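Local coordinates for metallocarboxypeptidase (Trypanosoma cruzi, PDB 3DWC), which probably releases C-terminal amino acids other than proline from peptides, as a metal-dependent carboxypeptidase of the M32 family, at residues L138-G143 with N376-E381; R170-F175 with I368-M373; H361-Y366 with K391-L396. One frame throughout, in Å; residues are numbered along the deposited sequence.

Contact 1 of 3, residues L138-G143 with N376-E381; sequences LFREEG and NIEAEE
Arg140 reaches from its helix to the loop at 376-381 and meets Glu378 in a long, weak salt bridge. NH1 of Arg140 lies 3.4 Å from OE1 of Glu378, with an N-H...O angle of 158°, so the line is fairly straight but stretched. The two side chains cross at about a right angle, and the carboxylate plane stands 89° from the guanidinium plane. The acid meets the edge of the guanidinium mainly through OE1, not as a flat two-pronged pair. The arginine chain is extended from CG to NE, which carries its charge across the gap between backbones whose nearest CA atoms, in Arg140 and Glu378, are 11.8 Å apart. Glu378 folds at its second torsion (chi2 -69°), and the bend brings its carboxylate back to the arginine.

Backbone oxygens also line the guanidinium. O of Ile377 sits at the edge, in plane, 3.7 Å from NH1 of Arg140, a contact and no more. The stronger partner of the same NH1 is O of Leu372, near the end of helix 358-374, so Glu378 is a secondary partner for a group already held by a main-chain carbonyl.

Within the loop, N of Glu378 donates to OE1 of Glu381 (3.1 Å), which it meets from above the carboxylate plane. N of Glu381 returns a bond to O of Glu378 at 2.7 Å, closing a tight turn.

In the fold, this polar link joins helix 125-147 to the connection between helices 358-374 and 382-394. Ala379 packs on Leu129 and Leu132 of helix 125-147, Arg140 also touches Met373, and helix 99-122 covers Leu138.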
loop_
_atom_site.group_PDB
_atom_site.type_symbol
_atom_site.label_atom_id
_atom_site.label_comp_id
_atom_site.label_asym_id
_atom_site.label_seq_id
_atom_site.Cartn_x
_atom_site.Cartn_y
_atom_site.Cartn_z
ATOM N N LEU B 138 -0.517 -25.562 -23.943
ATOM C CA LEU B 138 -1.495 -24.784 -23.167
ATOM C C LEU B 138 -1.959 -23.519 -23.923
ATOM O O LEU B 138 -3.167 -23.218 -23.964
ATOM C CB LEU B 138 -0.886 -24.390 -21.813
ATOM C CG LEU B 138 -1.785 -24.004 -20.634
ATOM C CD1 LEU B 138 -2.280 -22.576 -20.767
ATOM C CD2 LEU B 138 -2.949 -24.946 -20.465
ATOM N N PHE B 139 -0.995 -22.798 -24.511
ATOM C CA PHE B 139 -1.267 -21.576 -25.292
ATOM C C PHE B 139 -2.122 -21.870 -26.493
ATOM O O PHE B 139 -3.047 -21.104 -26.800
ATOM C CB PHE B 139 0.028 -20.934 -25.811
ATOM C CG PHE B 139 0.921 -20.380 -24.749
ATOM C CD1 PHE B 139 2.294 -20.449 -24.896
ATOM C CD2 PHE B 139 0.402 -19.744 -23.612
ATOM C CE1 PHE B 139 3.130 -19.925 -23.940
ATOM C CE2 PHE B 139 1.235 -19.215 -22.664
ATOM C CZ PHE B 139 2.593 -19.311 -22.818
ATOM N N ARG B 140 -1.796 -22.961 -27.193
ATOM C CA ARG B 140 -2.591 -23.409 -28.342
ATOM C C ARG B 140 -4.011 -23.733 -27.912
ATOM O O ARG B 140 -4.970 -23.467 -28.651
ATOM C CB ARG B 140 -1.988 -24.656 -28.993
ATOM C CG ARG B 140 -0.675 -24.441 -29.744
ATOM C CD ARG B 140 -0.027 -25.786 -30.090
ATOM N NE ARG B 140 1.276 -25.642 -30.749
ATOM C CZ ARG B 140 2.082 -26.657 -31.054
ATOM N NH1 ARG B 140 3.247 -26.428 -31.665
ATOM N NH2 ARG B 140 1.737 -27.903 -30.746
ATOM N N GLU B 141 -4.134 -24.327 -26.721
ATOM C CA GLU B 141 -5.435 -24.676 -26.158
ATOM C C GLU B 141 -6.148 -23.414 -25.716
ATOM O O GLU B 141 -7.362 -23.276 -25.905
ATOM C CB GLU B 141 -5.281 -25.622 -24.965
ATOM C CG GLU B 141 -6.624 -26.135 -24.416
ATOM C CD GLU B 141 -6.468 -27.116 -23.264
ATOM O OE1 GLU B 141 -5.361 -27.196 -22.686
ATOM O OE2 GLU B 141 -7.468 -27.796 -22.933
ATOM N N GLU B 142 -5.388 -22.501 -25.120
ATOM C CA GLU B 142 -5.924 -21.199 -24.733
ATOM C C GLU B 142 -6.505 -20.442 -25.933
ATOM O O GLU B 142 -7.657 -20.015 -25.892
ATOM C CB GLU B 142 -4.870 -20.354 -24.009
ATOM C CG GLU B 142 -5.474 -19.095 -23.377
ATOM C CD GLU B 142 -4.536 -18.361 -22.427
ATOM O OE1 GLU B 142 -3.456 -18.896 -22.111
ATOM O OE2 GLU B 142 -4.889 -17.236 -21.995
ATOM N N GLY B 143 -5.729 -20.315 -27.006
ATOM C CA GLY B 143 -6.199 -19.664 -28.236
ATOM C C GLY B 143 -7.549 -20.158 -28.696
ATOM O O GLY B 143 -8.456 -19.363 -29.012
ATOM N N ASN B 376 4.003 -24.760 -37.444
ATOM C CA ASN B 376 5.161 -24.719 -38.347
ATOM C C ASN B 376 6.450 -25.142 -37.669
ATOM O O ASN B 376 7.339 -25.687 -38.308
ATOM C CB ASN B 376 5.357 -23.332 -38.959
ATOM C CG ASN B 376 4.439 -23.080 -40.142
ATOM O OD1 ASN B 376 4.811 -23.332 -41.289
ATOM N ND2 ASN B 376 3.230 -22.583 -39.871
ATOM N N ILE B 377 6.564 -24.874 -36.378
ATOM C CA ILE B 377 7.729 -25.305 -35.617
ATOM C C ILE B 377 7.283 -25.796 -34.264
ATOM O O ILE B 377 6.173 -25.500 -33.818
ATOM C CB ILE B 377 8.798 -24.161 -35.449
ATOM C CG1 ILE B 377 8.246 -22.995 -34.613
ATOM C CG2 ILE B 377 9.300 -23.700 -36.822
ATOM C CD1 ILE B 377 9.164 -21.821 -34.504
ATOM N N GLU B 378 8.173 -26.528 -33.612
ATOM C CA GLU B 378 7.912 -27.084 -32.296
ATOM C C GLU B 378 8.925 -26.540 -31.302
ATOM O O GLU B 378 10.041 -26.199 -31.681
ATOM C CB GLU B 378 8.020 -28.608 -32.352
ATOM C CG GLU B 378 6.996 -29.284 -33.277
ATOM C CD GLU B 378 5.575 -29.191 -32.740
ATOM O OE1 GLU B 378 5.417 -29.075 -31.502
ATOM O OE2 GLU B 378 4.622 -29.240 -33.558
ATOM N N ALA B 379 8.531 -26.471 -30.034
ATOM C CA ALA B 379 9.423 -26.049 -28.957
ATOM C C ALA B 379 10.881 -26.461 -29.231
ATOM O O ALA B 379 11.800 -25.638 -29.132
ATOM C CB ALA B 379 8.943 -26.607 -27.636
ATOM N N GLU B 380 11.057 -27.728 -29.601
ATOM C CA GLU B 380 12.351 -28.327 -29.973
ATOM C C GLU B 380 13.261 -27.412 -30.790
ATOM O O GLU B 380 14.479 -27.389 -30.589
ATOM C CB GLU B 380 12.109 -29.599 -30.829
ATOM C CG GLU B 380 11.842 -30.899 -30.086
ATOM C CD GLU B 380 10.415 -31.028 -29.504
ATOM O OE1 GLU B 380 10.088 -32.157 -29.054
ATOM O OE2 GLU B 380 9.639 -30.028 -29.479
ATOM N N GLU B 381 12.651 -26.686 -31.726
ATOM C CA GLU B 381 13.356 -25.968 -32.776
ATOM C C GLU B 381 13.615 -24.498 -32.454
ATOM O O GLU B 381 14.265 -23.803 -33.241
ATOM C CB GLU B 381 12.533 -26.068 -34.059
ATOM C CG GLU B 381 12.189 -27.526 -34.440
ATOM C CD GLU B 381 11.326 -27.642 -35.688
ATOM O OE1 GLU B 381 10.110 -27.886 -35.548
ATOM O OE2 GLU B 381 11.852 -27.498 -36.813
#

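Contact 2 of 3, residues R170-F175 with I368-M373; sequences RLDEIF and IERDLM
The guanidinium of Arg370 receives the carboxylate of Asp172 at its edge, near its plane, and a water occupies another in-plane position there. The guanidinium of Arg170 has CG1 of Ile174 over one face and OE1 of Glu173 at its edge, in plane. As modelled, NH1 of Arg370 donates to OD2 of Asp172 at 3.1 Å, with an N-H...O angle of 171°. OD2 lies too close to OH of Tyr366, however, so the length and straightness of this bond are uncertain. The carboxylate plane is turned 77° from the guanidinium, and OD2 alone is within bonding distance, OD1 of Asp172 lying 4.1 Å from NH1 of Arg370.

The two side chains approach from opposite directions. Arg370 bends at chi3 (56°), a kink that turns NH1 to the acid.

The water donates to O of Asp172 at 3.0 Å and accepts a weak bond from NH1 of Arg370, adding a second, looser path between the helices. On its own helix, NE of Arg370 makes a weak salt bridge with OD1 of Asp371 (3.5 Å), so two acids share the arginine and probably stabilise its charge. Tyr155 of helix 154-162 also touches Arg370.

Asp172, Arg370 and Asp371 thus form a salt-bridge network, here a surface link between helices 168-196 and 358-374 in a largely helical fold.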
loop_
_atom_site.group_PDB
_atom_site.type_symbol
_atom_site.label_atom_id
_atom_site.label_comp_id
_atom_site.label_asym_id
_atom_site.label_seq_id
_atom_site.Cartn_x
_atom_site.Cartn_y
_atom_site.Cartn_z
ATOM N N ARG B 170 -3.427 -8.428 -40.494
ATOM C CA ARG B 170 -2.836 -7.093 -40.361
ATOM C C ARG B 170 -1.480 -7.154 -39.682
ATOM O O ARG B 170 -0.532 -6.521 -40.147
ATOM C CB ARG B 170 -3.783 -6.134 -39.625
ATOM C CG ARG B 170 -3.360 -4.662 -39.647
ATOM C CD ARG B 170 -3.266 -4.082 -41.070
ATOM N NE ARG B 170 -2.518 -2.828 -41.044
ATOM C CZ ARG B 170 -1.629 -2.430 -41.949
ATOM N NH1 ARG B 170 -1.011 -1.274 -41.762
ATOM N NH2 ARG B 170 -1.334 -3.157 -43.019
ATOM N N LEU B 171 -1.368 -7.937 -38.606
ATOM C CA LEU B 171 -0.076 -8.139 -37.929
ATOM C C LEU B 171 1.019 -8.685 -38.869
ATOM O O LEU B 171 2.153 -8.211 -38.850
ATOM C CB LEU B 171 -0.206 -9.102 -36.744
ATOM C CG LEU B 171 -0.314 -8.606 -35.312
ATOM C CD1 LEU B 171 -0.088 -9.788 -34.324
ATOM C CD2 LEU B 171 0.655 -7.461 -35.047
ATOM N N ASP B 172 0.702 -9.713 -39.641
ATOM C CA ASP B 172 1.624 -10.220 -40.662
ATOM C C ASP B 172 2.004 -9.172 -41.715
ATOM O O ASP B 172 3.137 -9.173 -42.185
ATOM C CB ASP B 172 1.034 -11.439 -41.405
ATOM C CG ASP B 172 1.123 -12.732 -40.594
ATOM O OD1 ASP B 172 0.504 -13.732 -41.019
ATOM O OD2 ASP B 172 1.790 -12.747 -39.528
ATOM N N GLU B 173 1.063 -8.323 -42.118
ATOM C CA GLU B 173 1.367 -7.212 -43.050
ATOM C C GLU B 173 2.272 -6.160 -42.422
ATOM O O GLU B 173 3.151 -5.617 -43.079
ATOM C CB GLU B 173 0.102 -6.522 -43.514
ATOM C CG GLU B 173 -0.802 -7.350 -44.452
ATOM C CD GLU B 173 -2.229 -6.788 -44.531
ATOM O OE1 GLU B 173 -2.486 -5.729 -43.900
ATOM O OE2 GLU B 173 -3.098 -7.412 -45.191
ATOM N N ILE B 174 2.038 -5.848 -41.155
ATOM C CA ILE B 174 2.844 -4.841 -40.450
ATOM C C ILE B 174 4.286 -5.334 -40.285
ATOM O O ILE B 174 5.215 -4.604 -40.605
ATOM C CB ILE B 174 2.225 -4.422 -39.106
ATOM C CG1 ILE B 174 0.943 -3.607 -39.346
ATOM C CG2 ILE B 174 3.226 -3.623 -38.257
ATOM C CD1 ILE B 174 0.112 -3.409 -38.070
ATOM N N PHE B 175 4.470 -6.563 -39.827
ATOM C CA PHE B 175 5.806 -7.089 -39.585
ATOM C C PHE B 175 6.551 -7.464 -40.858
ATOM O O PHE B 175 7.761 -7.326 -40.934
ATOM C CB PHE B 175 5.757 -8.232 -38.582
ATOM C CG PHE B 175 5.651 -7.769 -37.142
ATOM C CD1 PHE B 175 6.705 -7.113 -36.538
ATOM C CD2 PHE B 175 4.476 -7.938 -36.422
ATOM C CE1 PHE B 175 6.583 -6.629 -35.202
ATOM C CE2 PHE B 175 4.354 -7.495 -35.108
ATOM C CZ PHE B 175 5.416 -6.854 -34.490
ATOM N N ILE B 368 8.284 -16.360 -34.290
ATOM C CA ILE B 368 8.352 -17.591 -33.552
ATOM C C ILE B 368 7.022 -17.932 -32.869
ATOM O O ILE B 368 6.519 -19.055 -33.039
ATOM C CB ILE B 368 9.497 -17.546 -32.539
ATOM C CG1 ILE B 368 10.826 -17.484 -33.298
ATOM C CG2 ILE B 368 9.446 -18.776 -31.617
ATOM C CD1 ILE B 368 11.947 -16.883 -32.527
ATOM N N GLU B 369 6.437 -16.976 -32.147
ATOM C CA GLU B 369 5.134 -17.178 -31.500
ATOM C C GLU B 369 4.062 -17.627 -32.480
ATOM O O GLU B 369 3.338 -18.601 -32.251
ATOM C CB GLU B 369 4.681 -15.887 -30.794
ATOM C CG GLU B 369 5.405 -15.628 -29.496
ATOM C CD GLU B 369 4.742 -14.575 -28.651
ATOM O OE1 GLU B 369 3.789 -13.903 -29.128
ATOM O OE2 GLU B 369 5.200 -14.399 -27.506
ATOM N N ARG B 370 3.965 -16.886 -33.571
ATOM C CA ARG B 370 3.069 -17.218 -34.675
ATOM C C ARG B 370 3.314 -18.638 -35.221
ATOM O O ARG B 370 2.363 -19.407 -35.442
ATOM C CB ARG B 370 3.218 -16.166 -35.786
ATOM C CG ARG B 370 2.250 -16.317 -36.960
ATOM C CD ARG B 370 2.768 -15.561 -38.181
ATOM N NE ARG B 370 4.126 -15.972 -38.575
ATOM C CZ ARG B 370 4.914 -15.320 -39.440
ATOM N NH1 ARG B 370 4.507 -14.204 -40.041
ATOM N NH2 ARG B 370 6.123 -15.794 -39.716
ATOM N N ASP B 371 4.583 -18.969 -35.430
ATOM C CA ASP B 371 4.964 -20.248 -36.033
ATOM C C ASP B 371 4.720 -21.435 -35.101
ATOM O O ASP B 371 4.420 -22.535 -35.574
ATOM C CB ASP B 371 6.435 -20.237 -36.463
ATOM C CG ASP B 371 6.673 -19.486 -37.782
ATOM O OD1 ASP B 371 5.684 -19.092 -38.455
ATOM O OD2 ASP B 371 7.867 -19.325 -38.156
ATOM N N LEU B 372 4.868 -21.232 -33.798
ATOM C CA LEU B 372 4.611 -22.305 -32.817
ATOM C C LEU B 372 3.104 -22.605 -32.753
ATOM O O LEU B 372 2.672 -23.738 -32.841
ATOM C CB LEU B 372 5.149 -21.926 -31.426
ATOM C CG LEU B 372 6.663 -21.953 -31.203
ATOM C CD1 LEU B 372 7.020 -21.126 -29.993
ATOM C CD2 LEU B 372 7.215 -23.420 -31.037
ATOM N N MET B 373 2.323 -21.553 -32.616
ATOM C CA MET B 373 0.865 -21.597 -32.599
ATOM C C MET B 373 0.324 -22.285 -33.880
ATOM O O MET B 373 -0.617 -23.090 -33.812
ATOM C CB MET B 373 0.358 -20.136 -32.488
ATOM C CG MET B 373 -0.758 -19.847 -31.490
ATOM S SD MET B 373 -0.694 -20.555 -29.820
ATOM C CE MET B 373 1.030 -20.474 -29.415
HETATM O O HOH W 1 5.024 -11.485 -42.103
#

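Contact 3 of 3, residues H361-Y366 with K391-L396; sequences HVMLRY and KSYLGL
Tyr393 and Met363 form a Met-aromatic contact between two helices of a helical hairpin, 358-374 and 382-394, joined by a short loop. The methyl of Met363 sits squarely over the ring: CE is 3.7 Å from the centroid of the Tyr393 ring and only 7° off its normal, a CH-pi contact. The sulfur stands farther back, with SD of Met363 5.0 Å from the same centroid, above the face. A bend at chi3 (72°) in the methionine sets the methyl, rather than the sulfur, against the ring.

Leu364 comes to the ring from another side. Its CB is 4.0 Å from CD2 of Tyr393 and lies at the edge, near the ring plane, so that neighbouring residues of one helix touch both a face and an edge of the same tyrosine.

One turn earlier, His361 meets Leu394 in a second CH-pi contact. CD1 of Leu394 lies over one face of the imidazole, 3.7 Å from the centroid of the His361 ring and displaced toward the rim; the two side chains cross at about a right angle. All five of these side chains are buried, and no hydrogen bond crosses between the segments.

In the next shell, OH of Tyr393 is hydrogen-bonded to OE2 of Glu367, fixing the polar end of the ring that Met363 covers. Arg179 of helix 168-196 touches both Met363 and Tyr393, while Trp386 and Met390 pack on Leu364. Beyond the contact, Gly395 is the first residue to leave helical backbone angles, with positive phi.

The backbone carbonyl of His361 takes a bond from the Arg365 side chain, NH2 of Arg365 lying 2.8 Å from O of His361, above the carbonyl plane.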
loop_
_atom_site.group_PDB
_atom_site.type_symbol
_atom_site.label_atom_id
_atom_site.label_comp_id
_atom_site.label_asym_id
_atom_site.label_seq_id
_atom_site.Cartn_x
_atom_site.Cartn_y
_atom_site.Cartn_z
ATOM N N HIS B 361 14.229 -7.343 -32.414
ATOM C CA HIS B 361 14.019 -8.312 -31.333
ATOM C C HIS B 361 12.534 -8.674 -31.215
ATOM O O HIS B 361 12.177 -9.819 -31.020
ATOM C CB HIS B 361 14.519 -7.751 -29.979
ATOM C CG HIS B 361 16.022 -7.585 -29.878
ATOM N ND1 HIS B 361 16.853 -8.549 -29.332
ATOM C CD2 HIS B 361 16.832 -6.555 -30.228
ATOM C CE1 HIS B 361 18.104 -8.129 -29.379
ATOM N NE2 HIS B 361 18.116 -6.911 -29.897
ATOM N N VAL B 362 11.658 -7.684 -31.375
ATOM C CA VAL B 362 10.220 -7.885 -31.284
ATOM C C VAL B 362 9.747 -8.679 -32.485
ATOM O O VAL B 362 8.997 -9.645 -32.334
ATOM C CB VAL B 362 9.480 -6.509 -31.178
ATOM C CG1 VAL B 362 7.961 -6.660 -31.318
ATOM C CG2 VAL B 362 9.868 -5.804 -29.850
ATOM N N MET B 363 10.158 -8.259 -33.681
ATOM C CA MET B 363 9.753 -8.953 -34.890
ATOM C C MET B 363 10.061 -10.448 -34.811
ATOM O O MET B 363 9.237 -11.297 -35.104
ATOM C CB MET B 363 10.495 -8.421 -36.102
ATOM C CG MET B 363 10.128 -9.152 -37.353
ATOM S SD MET B 363 10.460 -8.166 -38.808
ATOM C CE MET B 363 12.238 -8.191 -38.871
ATOM N N LEU B 364 11.272 -10.761 -34.439
ATOM C CA LEU B 364 11.640 -12.168 -34.282
ATOM C C LEU B 364 10.814 -12.955 -33.254
ATOM O O LEU B 364 10.616 -14.167 -33.418
ATOM C CB LEU B 364 13.129 -12.294 -34.022
ATOM C CG LEU B 364 13.812 -12.532 -32.695
ATOM C CD1 LEU B 364 13.512 -13.875 -32.028
ATOM C CD2 LEU B 364 15.266 -12.423 -33.041
ATOM N N ARG B 365 10.346 -12.300 -32.198
ATOM C CA ARG B 365 9.516 -13.006 -31.236
ATOM C C ARG B 365 8.136 -13.198 -31.816
ATOM O O ARG B 365 7.523 -14.240 -31.612
ATOM C CB ARG B 365 9.469 -12.301 -29.910
ATOM C CG ARG B 365 10.797 -12.267 -29.201
ATOM C CD ARG B 365 10.838 -11.152 -28.144
ATOM N NE ARG B 365 11.959 -11.305 -27.204
ATOM C CZ ARG B 365 13.230 -11.170 -27.570
ATOM N NH1 ARG B 365 14.204 -11.335 -26.698
ATOM N NH2 ARG B 365 13.532 -10.900 -28.825
ATOM N N TYR B 366 7.653 -12.213 -32.569
ATOM C CA TYR B 366 6.362 -12.341 -33.226
ATOM C C TYR B 366 6.351 -13.643 -34.099
ATOM O O TYR B 366 5.493 -14.526 -33.946
ATOM C CB TYR B 366 6.030 -11.067 -34.036
ATOM C CG TYR B 366 4.880 -11.284 -34.971
ATOM C CD1 TYR B 366 5.061 -11.296 -36.335
ATOM C CD2 TYR B 366 3.600 -11.564 -34.473
ATOM C CE1 TYR B 366 3.982 -11.528 -37.204
ATOM C CE2 TYR B 366 2.537 -11.785 -35.317
ATOM C CZ TYR B 366 2.737 -11.773 -36.673
ATOM O OH TYR B 366 1.684 -12.023 -37.478
ATOM N N LYS B 391 20.981 -13.838 -36.389
ATOM C CA LYS B 391 22.002 -13.612 -37.413
ATOM C C LYS B 391 21.431 -12.801 -38.555
ATOM O O LYS B 391 22.072 -11.906 -39.072
ATOM C CB LYS B 391 22.524 -14.940 -37.991
ATOM C CG LYS B 391 23.355 -15.791 -37.030
ATOM C CD LYS B 391 23.376 -17.283 -37.414
ATOM C CE LYS B 391 24.159 -17.564 -38.698
ATOM N NZ LYS B 391 24.228 -19.032 -39.071
ATOM N N SER B 392 20.213 -13.129 -38.954
ATOM C CA SER B 392 19.630 -12.518 -40.136
ATOM C C SER B 392 19.259 -11.052 -39.931
ATOM O O SER B 392 19.502 -10.202 -40.800
ATOM C CB SER B 392 18.389 -13.299 -40.544
ATOM O OG SER B 392 17.910 -12.802 -41.764
ATOM N N TYR B 393 18.626 -10.771 -38.798
ATOM C CA TYR B 393 18.114 -9.444 -38.515
ATOM C C TYR B 393 19.147 -8.530 -37.878
ATOM O O TYR B 393 19.259 -7.376 -38.268
ATOM C CB TYR B 393 16.877 -9.542 -37.616
ATOM C CG TYR B 393 15.721 -10.327 -38.227
ATOM C CD1 TYR B 393 15.547 -10.407 -39.600
ATOM C CD2 TYR B 393 14.777 -10.938 -37.425
ATOM C CE1 TYR B 393 14.475 -11.118 -40.154
ATOM C CE2 TYR B 393 13.687 -11.644 -37.977
ATOM C CZ TYR B 393 13.554 -11.727 -39.344
ATOM O OH TYR B 393 12.492 -12.427 -39.903
ATOM N N LEU B 394 19.911 -9.061 -36.922
ATOM C CA LEU B 394 20.857 -8.264 -36.112
ATOM C C LEU B 394 22.338 -8.598 -36.343
ATOM O O LEU B 394 23.207 -7.977 -35.730
ATOM C CB LEU B 394 20.537 -8.457 -34.633
ATOM C CG LEU B 394 19.223 -7.830 -34.162
ATOM C CD1 LEU B 394 18.634 -8.593 -32.999
ATOM C CD2 LEU B 394 19.420 -6.364 -33.781
ATOM N N GLY B 395 22.631 -9.577 -37.195
ATOM C CA GLY B 395 24.012 -9.973 -37.482
ATOM C C GLY B 395 24.749 -10.652 -36.330
ATOM O O GLY B 395 25.979 -10.687 -36.319
ATOM N N LEU B 396 24.007 -11.217 -35.380
ATOM C CA LEU B 396 24.613 -11.859 -34.221
ATOM C C LEU B 396 24.140 -13.288 -34.033
ATOM O O LEU B 396 22.979 -13.592 -34.279
ATOM C CB LEU B 396 24.283 -11.062 -32.967
ATOM C CG LEU B 396 24.804 -9.625 -32.930
ATOM C CD1 LEU B 396 24.327 -8.985 -31.647
ATOM C CD2 LEU B 396 26.346 -9.579 -33.046
#

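From the N terminus, helix 125-147 supplies the first half of contact 1 and helix 168-196 that of contact 2. The chain then runs through the metal-binding helices to helix 358-374, which opens contact 3 and, further along, closes contact 2. Loop 376-381 follows and closes contact 1, before helix 382-394 leads to the close of contact 3. The 192-residue loop of contact 2 thus lies wholly within the 232-residue loop of contact 1. Contact 3, spanning 24 residues, crosses both, because 361-366 lies inside both loops while 391-396 follows their second segments. Contacts 1 and 2 meet at Leu372, contacts 2 and 3 where Phe175 stacks on Tyr366. Together they tie helices 125-147 and 168-196 to the hairpin 358-394.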